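PDB 4A9V: PHOX from Pseudomonas fluorescens, which hydrolyses phosphate monoesters as an alkaline phosphatase, using a beta-propeller scaffold that carries a cofactor of iron and calcium ions. Local coordinates for residues G55-Q60 against D109-L114; I36-P41 against N566-S571; P148-G153 against T260-T265. One frame throughout, in Å; residues are numbered along the deposited sequence. Where two conformers were deposited one is given.

Contact 1 (G55-Q60 against D109-L114); sequences GTAAAQ and DVRKAL
Lys112, Ala57 and Arg111 bring together two helices in the loop regions of the PhoX beta-propeller: the single-turn helix 57-60, N-capped by Thr56, and helix 107-115. Ala57 forms the centre of the contact. Its CB sits 3.6 Å from Lys112 N and 3.8 Å from Lys112 CB, and such closeness, with the two CA atoms 3.9 Å apart, is possible because a methyl group is all that lies between the backbones. The two long side chains of the second helix leave on either side of this methyl. Arg111 runs extended along it, with CD 3.7 Å from Ala57 CB, and carries its guanidinium on to Ala58, whose N lies over one face, offset toward the rim. Salt bridges to Glu61 and Glu108 hold that charged end. Lys112 takes the other route: with CG anti to the backbone N (chi1 -178°) and every later torsion extended, the chain passes the start of the short helix and reaches the loop before it. There the ammonium group is shared between two backbone carbonyls, Leu97 O and Gly55 O. Lys112 NZ meets Gly55 O at 2.7 Å, tilted 15° from the carbonyl plane.

Contact 2 (I36-P41 against N566-S571); sequences ISWGQP and NGKPRS. With EDO (1,2-ethanediol), chain J.
Arg570 and Trp38 meet crosswise, the side chains at about a right angle and the guanidinium plane turned 77° from the indole. The aliphatic part of the arginine does the touching, with CG 4.0 Å from Trp38 CE3, while the charged end turns away from the ring to the backbone of the same tryptophan. A bend at chi3 (69°) turns the guanidinium side-on to Trp38 O, which receives NE at 2.9 Å and NH2 at 2.8 Å. The carbonyl oxygen lies in the guanidinium plane, yet the two donors use it differently: NE comes in almost in line with the C=O bond, whereas NH2 stands well above the carbonyl plane. Ser37 CB lies over one guanidinium face, offset toward the rim. Two bonds to one atom fix the rotation of the group, and a water held by Arg570 NH2 at 3.0 Å links it to Gln40 OE1. The remaining nitrogen, NH1, pairs with Glu562, and Phe49 adds a cation-pi contact.

Lys568 reaches the far end of the indole, its CD 4.0 Å from Trp38 CZ3. Its NZ has four acceptors sharing three hydrogens: Tyr96 O, Pro51 O and both oxygens of an ethanediol, probably from the crystallisation liquor. The indole NE1 is hydrogen-bonded to Gln60 OE1. On the backbone, Trp38 N donates to Ser571 O at 2.9 Å, an oxygen that Ser37 CA also approaches in a CA-H...O contact.

The gripped carbonyl belongs to a type II beta turn from Ser37 to Gln40, with Gly39 at a positive phi. This turn follows strand 30-37 just where residues 566-571 lead into strand 572-578, so the arrangement is that of a propeller blade in which an N-terminal strand pairs with a C-terminal one, the Velcro closure of beta-propellers.

Contact 3 (P148-G153 against T260-T265); sequences PLRISG and TPVKRT. With EDO (1,2-ethanediol), chain P; EDO (1,2-ethanediol), chain M.
Strands 148-152 and 262-264 pair in parallel within a mixed sheet of the PhoX beta-propeller, unlike the antiparallel strands of canonical blades: Arg150 faces Val262, Ile151 faces Lys263 and Ser152 faces Arg264. Backbone bonds alternate as parallel pairing requires: Arg150 N gives to Pro261 O, Arg150 O accepts from Lys263 N at 2.8 Å, and Ser152 N gives to Lys263 O.

Apolar contacts divide between the faces. With Ile151 and Lys263, Leu149 crosses Pro261 at about a right angle, CG to CB 3.9 Å, and Leu149 CD2 meets Lys263 CE on that lysine's way to Glu193. With Arg150 and Ser152, Val262 lays CG1 over the centre of the Arg264 guanidinium and, in the conformer described, 3.5 Å from Ser152 CB.

Charge collects there too. In the Arg150 conformer described, its NH1 stands 4.5 Å from Arg264 NH1; a water accepts from Arg264 NH1 and weakly from Arg150 NH1. Glu251 and Asp320 pair with Arg264, probably offsetting the repulsion, and Asp320 also binds Ser152 OG.

Two hydrogen bonds to one oxygen finish the pairing: Ser152 O accepts from Thr265 N at 3.1 Å, and a chi1 of 65° brings Thr265 OG1 to the same oxygen at 2.7 Å.

The three contacts show how one propeller chain is tied together over very different sequence spans. Contact 2 joins the two ends of the fold, and the other two lie, in series, within the span it closes: contact 1 first, then contact 3. Contacts 1 and 2 are neighbours, their centres about 15 Å apart, and they touch through Gln60 OE1 and Trp38 NE1, 3.0 Å apart in a probable hydrogen bond; strand 30-37 and helix 57-60 are also consecutive elements. Contact 3 belongs to a different sheet, its centre about 23 Å from that of contact 1 and about 30 Å from that of contact 2. Loop helices, ring closure and a parallel strand pair thus lie at separate places in the scaffold that holds the metal cofactor.

Contact 1 (G55-Q60 against D109-L114)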
loop_
_atom_site.group_PDB
_atom_site.type_symbol
_atom_site.label_atom_id
_atom_site.label_comp_id
_atom_site.label_asym_id
_atom_site.label_seq_id
_atom_site.Cartn_x
_atom_site.Cartn_y
_atom_site.Cartn_z
ATOM N N GLY A 55 -8.059 14.424 22.597
ATOM C CA GLY A 55 -9.116 13.524 22.156
ATOM C C GLY A 55 -8.927 12.125 22.725
ATOM O O GLY A 55 -7.804 11.658 22.902
ATOM N N THR A 56 -10.030 11.452 23.017
ATOM C CA THR A 56 -9.972 10.127 23.620
ATOM C C THR A 56 -9.788 9.020 22.577
ATOM O O THR A 56 -10.068 9.201 21.393
ATOM C CB THR A 56 -11.238 9.836 24.433
ATOM O OG1 THR A 56 -12.353 9.781 23.539
ATOM C CG2 THR A 56 -11.469 10.914 25.489
ATOM N N ALA A 57 -9.436 7.832 23.056
ATOM C CA ALA A 57 -9.431 6.642 22.217
ATOM C C ALA A 57 -10.811 6.368 21.641
ATOM O O ALA A 57 -10.943 6.068 20.455
ATOM C CB ALA A 57 -8.947 5.440 23.006
ATOM N N ALA A 58 -11.840 6.472 22.476
ATOM C CA ALA A 58 -13.197 6.212 22.017
ATOM C C ALA A 58 -13.609 7.173 20.904
ATOM O O ALA A 58 -14.271 6.779 19.950
ATOM C CB ALA A 58 -14.175 6.295 23.178
ATOM N N ALA A 59 -13.200 8.433 21.017
ATOM C CA ALA A 59 -13.449 9.388 19.947
ATOM C C ALA A 59 -12.710 9.004 18.672
ATOM O O ALA A 59 -13.265 9.074 17.585
ATOM C CB ALA A 59 -13.063 10.793 20.380
ATOM N N GLN A 60 -11.457 8.582 18.798
ATOM C CA GLN A 60 -10.675 8.248 17.619
ATOM C C GLN A 60 -11.260 7.033 16.893
ATOM O O GLN A 60 -11.174 6.951 15.667
ATOM C CB GLN A 60 -9.208 8.012 17.982
ATOM C CG GLN A 60 -8.318 7.683 16.789
ATOM C CD GLN A 60 -8.220 8.809 15.779
ATOM O OE1 GLN A 60 -7.513 9.791 15.981
ATOM N NE2 GLN A 60 -8.933 8.666 14.676
ATOM N N ASP A 109 -3.763 4.976 26.014
ATOM C CA ASP A 109 -2.935 5.502 24.920
ATOM C C ASP A 109 -2.762 4.459 23.811
ATOM O O ASP A 109 -2.775 4.794 22.625
ATOM C CB ASP A 109 -1.552 5.936 25.413
ATOM C CG ASP A 109 -1.534 7.318 26.058
ATOM O OD1 ASP A 109 -2.600 7.965 26.186
ATOM O OD2 ASP A 109 -0.428 7.727 26.481
ATOM N N VAL A 110 -2.554 3.201 24.187
ATOM C CA VAL A 110 -2.388 2.137 23.190
ATOM C C VAL A 110 -3.683 1.882 22.411
ATOM O O VAL A 110 -3.671 1.801 21.182
ATOM C CB VAL A 110 -1.893 0.835 23.847
ATOM C CG1 VAL A 110 -1.933 -0.309 22.845
ATOM C CG2 VAL A 110 -0.486 1.030 24.391
ATOM N N ARG A 111 -4.810 1.882 23.116
ATOM C CA ARG A 111 -6.108 1.812 22.452
ATOM C C ARG A 111 -6.296 2.956 21.457
ATOM O O ARG A 111 -6.807 2.766 20.353
ATOM C CB ARG A 111 -7.214 1.850 23.498
ATOM C CG ARG A 111 -8.605 1.724 22.914
ATOM C CD ARG A 111 -9.657 1.984 23.969
ATOM N NE ARG A 111 -10.965 2.166 23.357
ATOM C CZ ARG A 111 -12.052 2.530 24.024
ATOM N NH1 ARG A 111 -11.982 2.783 25.323
ATOM N NH2 ARG A 111 -13.209 2.652 23.391
ATOM N N LYS A 112 -5.840 4.149 21.825
ATOM C CA LYS A 112 -5.972 5.320 20.969
ATOM C C LYS A 112 -5.116 5.196 19.700
ATOM O O LYS A 112 -5.556 5.563 18.615
ATOM C CB LYS A 112 -5.585 6.566 21.759
ATOM C CG LYS A 112 -5.713 7.876 21.017
ATOM C CD LYS A 112 -5.569 9.041 21.979
ATOM C CE LYS A 112 -5.279 10.333 21.251
ATOM N NZ LYS A 112 -5.227 11.495 22.180
ATOM N N ALA A 113 -3.909 4.646 19.826
ATOM C CA ALA A 113 -3.056 4.384 18.660
ATOM C C ALA A 113 -3.691 3.336 17.750
ATOM O O ALA A 113 -3.744 3.518 16.536
ATOM C CB ALA A 113 -1.662 3.952 19.102
ATOM N N LEU A 114 -4.178 2.247 18.324
ATOM C CA LEU A 114 -4.837 1.216 17.526
ATOM C C LEU A 114 -6.084 1.766 16.820
ATOM O O LEU A 114 -6.391 1.380 15.687
ATOM C CB LEU A 114 -5.212 0.036 18.424
ATOM C CG LEU A 114 -4.055 -0.927 18.692
ATOM C CD1 LEU A 114 -4.281 -1.702 19.977
ATOM C CD2 LEU A 114 -3.857 -1.887 17.534
#

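Contact 2 (I36-P41 against N566-S571)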
loop_
_atom_site.group_PDB
_atom_site.type_symbol
_atom_site.label_atom_id
_atom_site.label_comp_id
_atom_site.label_asym_id
_atom_site.label_seq_id
_atom_site.Cartn_x
_atom_site.Cartn_y
_atom_site.Cartn_z
ATOM N N ILE A 36 -11.033 15.253 3.287
ATOM C CA ILE A 36 -11.168 14.818 4.674
ATOM C C ILE A 36 -9.769 14.702 5.270
ATOM O O ILE A 36 -8.802 14.476 4.542
ATOM C CB ILE A 36 -11.935 13.471 4.784
ATOM C CG1 ILE A 36 -12.260 13.125 6.242
ATOM C CG2 ILE A 36 -11.194 12.341 4.082
ATOM C CD1 ILE A 36 -13.404 12.137 6.369
ATOM N N SER A 37 -9.661 14.945 6.573
ATOM C CA SER A 37 -8.392 14.865 7.289
ATOM C C SER A 37 -8.513 13.939 8.500
ATOM O O SER A 37 -9.586 13.790 9.089
ATOM C CB SER A 37 -7.960 16.251 7.786
ATOM O OG SER A 37 -7.769 17.166 6.724
ATOM N N TRP A 38 -7.366 13.428 8.933
ATOM C CA TRP A 38 -7.238 12.746 10.212
ATOM C C TRP A 38 -8.014 13.467 11.282
ATOM O O TRP A 38 -7.859 14.679 11.467
ATOM C CB TRP A 38 -5.767 12.651 10.604
ATOM C CG TRP A 38 -5.558 12.273 12.033
ATOM C CD1 TRP A 38 -6.126 11.216 12.735
ATOM C CD2 TRP A 38 -4.775 13.011 13.007
ATOM N NE1 TRP A 38 -5.749 11.255 14.049
ATOM C CE2 TRP A 38 -4.934 12.315 14.271
ATOM C CE3 TRP A 38 -3.955 14.120 12.941
ATOM C CZ2 TRP A 38 -4.310 12.756 15.425
ATOM C CZ3 TRP A 38 -3.351 14.570 14.108
ATOM C CH2 TRP A 38 -3.527 13.907 15.323
ATOM N N GLY A 39 -8.871 12.734 11.988
ATOM C CA GLY A 39 -9.586 13.272 13.135
ATOM C C GLY A 39 -11.014 13.708 12.858
ATOM O O GLY A 39 -11.760 13.984 13.796
ATOM N N GLN A 40 -11.418 13.752 11.590
ATOM C CA GLN A 40 -12.779 14.154 11.235
ATOM C C GLN A 40 -13.789 13.167 11.815
ATOM O O GLN A 40 -13.758 11.991 11.472
ATOM C CB GLN A 40 -12.910 14.170 9.717
ATOM C CG GLN A 40 -14.318 14.424 9.208
ATOM C CD GLN A 40 -14.842 15.785 9.605
ATOM O OE1 GLN A 40 -14.164 16.798 9.418
ATOM N NE2 GLN A 40 -16.052 15.817 10.153
ATOM N N PRO A 41 -14.758 13.647 12.616
ATOM C CA PRO A 41 -15.805 12.715 13.031
ATOM C C PRO A 41 -16.616 12.212 11.844
ATOM O O PRO A 41 -16.965 12.985 10.947
ATOM C CB PRO A 41 -16.671 13.543 13.989
ATOM C CG PRO A 41 -16.352 14.965 13.669
ATOM C CD PRO A 41 -14.916 14.967 13.254
ATOM N N ASN A 566 1.244 28.071 14.649
ATOM C CA ASN A 566 1.676 26.966 15.493
ATOM C C ASN A 566 0.724 25.783 15.418
ATOM O O ASN A 566 0.545 25.046 16.392
ATOM C CB ASN A 566 1.806 27.422 16.942
ATOM C CG ASN A 566 2.881 26.665 17.692
ATOM O OD1 ASN A 566 3.647 25.909 17.095
ATOM N ND2 ASN A 566 2.850 26.751 19.016
ATOM N N GLY A 567 0.214 25.534 14.220
ATOM C CA GLY A 567 -0.806 24.520 14.024
ATOM C C GLY A 567 -0.279 23.097 13.970
ATOM O O GLY A 567 0.927 22.846 13.961
ATOM N N LYS A 568 -1.219 22.166 13.994
ATOM C CA LYS A 568 -0.937 20.744 13.932
ATOM C C LYS A 568 -1.247 20.242 12.519
ATOM O O LYS A 568 -2.363 20.412 12.025
ATOM C CB LYS A 568 -1.808 20.006 14.955
ATOM C CG LYS A 568 -1.628 18.500 14.941
ATOM C CD LYS A 568 -2.267 17.842 16.150
ATOM C CE LYS A 568 -1.467 18.099 17.415
ATOM N NZ LYS A 568 -2.044 17.405 18.598
ATOM N N PRO A 569 -0.241 19.694 11.821
ATOM C CA PRO A 569 -0.497 19.146 10.491
ATOM C C PRO A 569 -1.328 17.871 10.557
ATOM O O PRO A 569 -1.274 17.145 11.548
ATOM C CB PRO A 569 0.907 18.849 9.966
ATOM C CG PRO A 569 1.685 18.521 11.195
ATOM C CD PRO A 569 1.115 19.369 12.302
ATOM N N ARG A 570 -2.153 17.653 9.538
ATOM C CA ARG A 570 -3.063 16.508 9.510
ATOM C C ARG A 570 -2.999 15.827 8.149
ATOM O O ARG A 570 -3.255 16.453 7.124
ATOM C CB ARG A 570 -4.499 16.956 9.789
ATOM C CG ARG A 570 -4.677 17.608 11.150
ATOM C CD ARG A 570 -5.979 18.380 11.236
ATOM N NE ARG A 570 -7.141 17.497 11.232
ATOM C CZ ARG A 570 -8.393 17.931 11.238
ATOM N NH1 ARG A 570 -8.636 19.234 11.163
ATOM N NH2 ARG A 570 -9.396 17.067 11.288
ATOM N N SER A 571 -2.732 14.524 8.152
ATOM C CA SER A 571 -2.864 13.712 6.946
ATOM C C SER A 571 -4.240 13.935 6.348
ATOM O O SER A 571 -5.242 13.986 7.072
ATOM C CB SER A 571 -2.692 12.229 7.279
ATOM O OG SER A 571 -1.373 11.940 7.701
HETATM C C1 EDO J . 0.745 18.995 20.964
HETATM O O1 EDO J . -0.484 19.233 20.266
HETATM C C2 EDO J . 1.104 17.511 20.897
HETATM O O2 EDO J . -0.056 16.759 20.503
HETATM O O HOH W 1 -12.268 17.751 11.330
#

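Contact 3 (P148-G153 against T260-T265)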
loop_
_atom_site.group_PDB
_atom_site.type_symbol
_atom_site.label_atom_id
_atom_site.label_comp_id
_atom_site.label_asym_id
_atom_site.label_seq_id
_atom_site.Cartn_x
_atom_site.Cartn_y
_atom_site.Cartn_z
ATOM N N PRO A 148 -13.483 -6.483 15.694
ATOM C CA PRO A 148 -13.589 -7.933 15.568
ATOM C C PRO A 148 -13.643 -8.389 14.111
ATOM O O PRO A 148 -14.568 -8.033 13.388
ATOM C CB PRO A 148 -14.891 -8.256 16.305
ATOM C CG PRO A 148 -15.695 -7.003 16.237
ATOM C CD PRO A 148 -14.697 -5.880 16.266
ATOM N N LEU A 149 -12.658 -9.186 13.704
ATOM C CA LEU A 149 -12.551 -9.688 12.336
ATOM C C LEU A 149 -12.556 -11.214 12.326
ATOM O O LEU A 149 -12.337 -11.859 13.346
ATOM C CB LEU A 149 -11.254 -9.192 11.675
ATOM C CG LEU A 149 -11.278 -7.860 10.935
ATOM C CD1 LEU A 149 -11.823 -6.695 11.737
ATOM C CD2 LEU A 149 -9.905 -7.510 10.390
ATOM N N ARG A 150 -12.786 -11.764 11.141
ATOM C CA ARG A 150 -12.799 -13.206 10.925
ATOM C C ARG A 150 -11.550 -13.609 10.156
ATOM O O ARG A 150 -11.043 -12.840 9.340
ATOM C CB ARG A 150 -14.044 -13.604 10.115
ATOM C CG ARG A 150 -13.985 -15.006 9.519
ATOM C CD ARG A 150 -15.293 -15.383 8.835
ATOM N NE ARG A 150 -15.156 -16.563 7.983
ATOM C CZ ARG A 150 -15.365 -16.563 6.669
ATOM N NH1 ARG A 150 -15.717 -15.445 6.049
ATOM N NH2 ARG A 150 -15.371 -17.710 5.997
ATOM N N ILE A 151 -11.111 -14.846 10.353
ATOM C CA ILE A 151 -10.038 -15.439 9.555
ATOM C C ILE A 151 -10.612 -16.565 8.704
ATOM O O ILE A 151 -11.359 -17.397 9.221
ATOM C CB ILE A 151 -8.931 -16.038 10.444
ATOM C CG1 ILE A 151 -8.452 -15.024 11.483
ATOM C CG2 ILE A 151 -7.768 -16.513 9.593
ATOM C CD1 ILE A 151 -7.492 -15.613 12.495
ATOM N N SER A 152 -10.328 -16.550 7.406
ATOM C CA SER A 152 -10.798 -17.601 6.517
ATOM C C SER A 152 -9.657 -18.129 5.656
ATOM O O SER A 152 -8.525 -17.639 5.723
ATOM C CB SER A 152 -11.950 -17.097 5.642
ATOM O OG SER A 152 -12.701 -18.183 5.117
ATOM N N GLY A 153 -9.949 -19.150 4.857
ATOM C CA GLY A 153 -8.949 -19.756 3.982
ATOM C C GLY A 153 -8.212 -20.875 4.700
ATOM O O GLY A 153 -8.556 -21.244 5.826
ATOM N N THR A 260 -18.621 -8.269 8.806
ATOM C CA THR A 260 -17.366 -8.574 9.481
ATOM C C THR A 260 -16.276 -8.841 8.448
ATOM O O THR A 260 -16.384 -9.783 7.663
ATOM C CB THR A 260 -17.532 -9.803 10.399
ATOM O OG1 THR A 260 -18.501 -9.508 11.410
ATOM C CG2 THR A 260 -16.226 -10.177 11.062
ATOM N N PRO A 261 -15.230 -8.001 8.419
ATOM C CA PRO A 261 -14.163 -8.216 7.447
ATOM C C PRO A 261 -13.429 -9.526 7.684
ATOM O O PRO A 261 -13.438 -10.074 8.792
ATOM C CB PRO A 261 -13.234 -7.015 7.668
ATOM C CG PRO A 261 -14.108 -5.976 8.305
ATOM C CD PRO A 261 -15.033 -6.760 9.186
ATOM N N VAL A 262 -12.798 -10.009 6.616
ATOM C CA VAL A 262 -12.253 -11.361 6.582
ATOM C C VAL A 262 -10.794 -11.338 6.134
ATOM O O VAL A 262 -10.477 -10.866 5.040
ATOM C CB VAL A 262 -13.038 -12.255 5.607
ATOM C CG1 VAL A 262 -12.506 -13.678 5.665
ATOM C CG2 VAL A 262 -14.527 -12.223 5.913
ATOM N N LYS A 263 -9.919 -11.915 6.955
ATOM C CA LYS A 263 -8.522 -12.119 6.572
ATOM C C LYS A 263 -8.412 -13.329 5.656
ATOM O O LYS A 263 -8.811 -14.437 6.017
ATOM C CB LYS A 263 -7.642 -12.282 7.807
ATOM C CG LYS A 263 -7.806 -11.135 8.796
ATOM C CD LYS A 263 -6.517 -10.757 9.509
ATOM C CE LYS A 263 -6.750 -9.576 10.436
ATOM N NZ LYS A 263 -5.498 -9.073 11.067
ATOM N N ARG A 264 -7.907 -13.101 4.449
ATOM C CA ARG A 264 -7.932 -14.102 3.388
ATOM C C ARG A 264 -6.584 -14.832 3.341
ATOM O O ARG A 264 -5.660 -14.428 2.633
ATOM C CB ARG A 264 -8.249 -13.438 2.046
ATOM C CG ARG A 264 -9.640 -12.828 1.990
ATOM C CD ARG A 264 -10.732 -13.883 2.092
ATOM N NE ARG A 264 -12.063 -13.310 1.930
ATOM C CZ ARG A 264 -13.197 -13.980 2.104
ATOM N NH1 ARG A 264 -13.171 -15.277 2.380
ATOM N NH2 ARG A 264 -14.353 -13.355 1.994
ATOM N N THR A 265 -6.462 -15.906 4.114
ATOM C CA THR A 265 -5.169 -16.553 4.290
ATOM C C THR A 265 -4.633 -17.246 3.030
ATOM O O THR A 265 -3.429 -17.480 2.937
ATOM C CB THR A 265 -5.130 -17.515 5.496
ATOM O OG1 THR A 265 -6.016 -18.624 5.284
ATOM C CG2 THR A 265 -5.488 -16.786 6.787
HETATM C C1 EDO P . -12.160 -20.984 5.374
HETATM O O1 EDO P . -11.669 -22.065 6.274
HETATM C C2 EDO P . -11.613 -21.218 3.964
HETATM O O2 EDO P . -12.263 -22.334 3.340
HETATM C C1 EDO M . -16.126 -9.035 2.712
HETATM O O1 EDO M . -17.203 -9.073 1.768
HETATM C C2 EDO M . -15.377 -10.362 2.669
HETATM O O2 EDO M . -16.117 -11.290 1.867
HETATM O O HOH W 2 -15.757 -16.430 2.863
#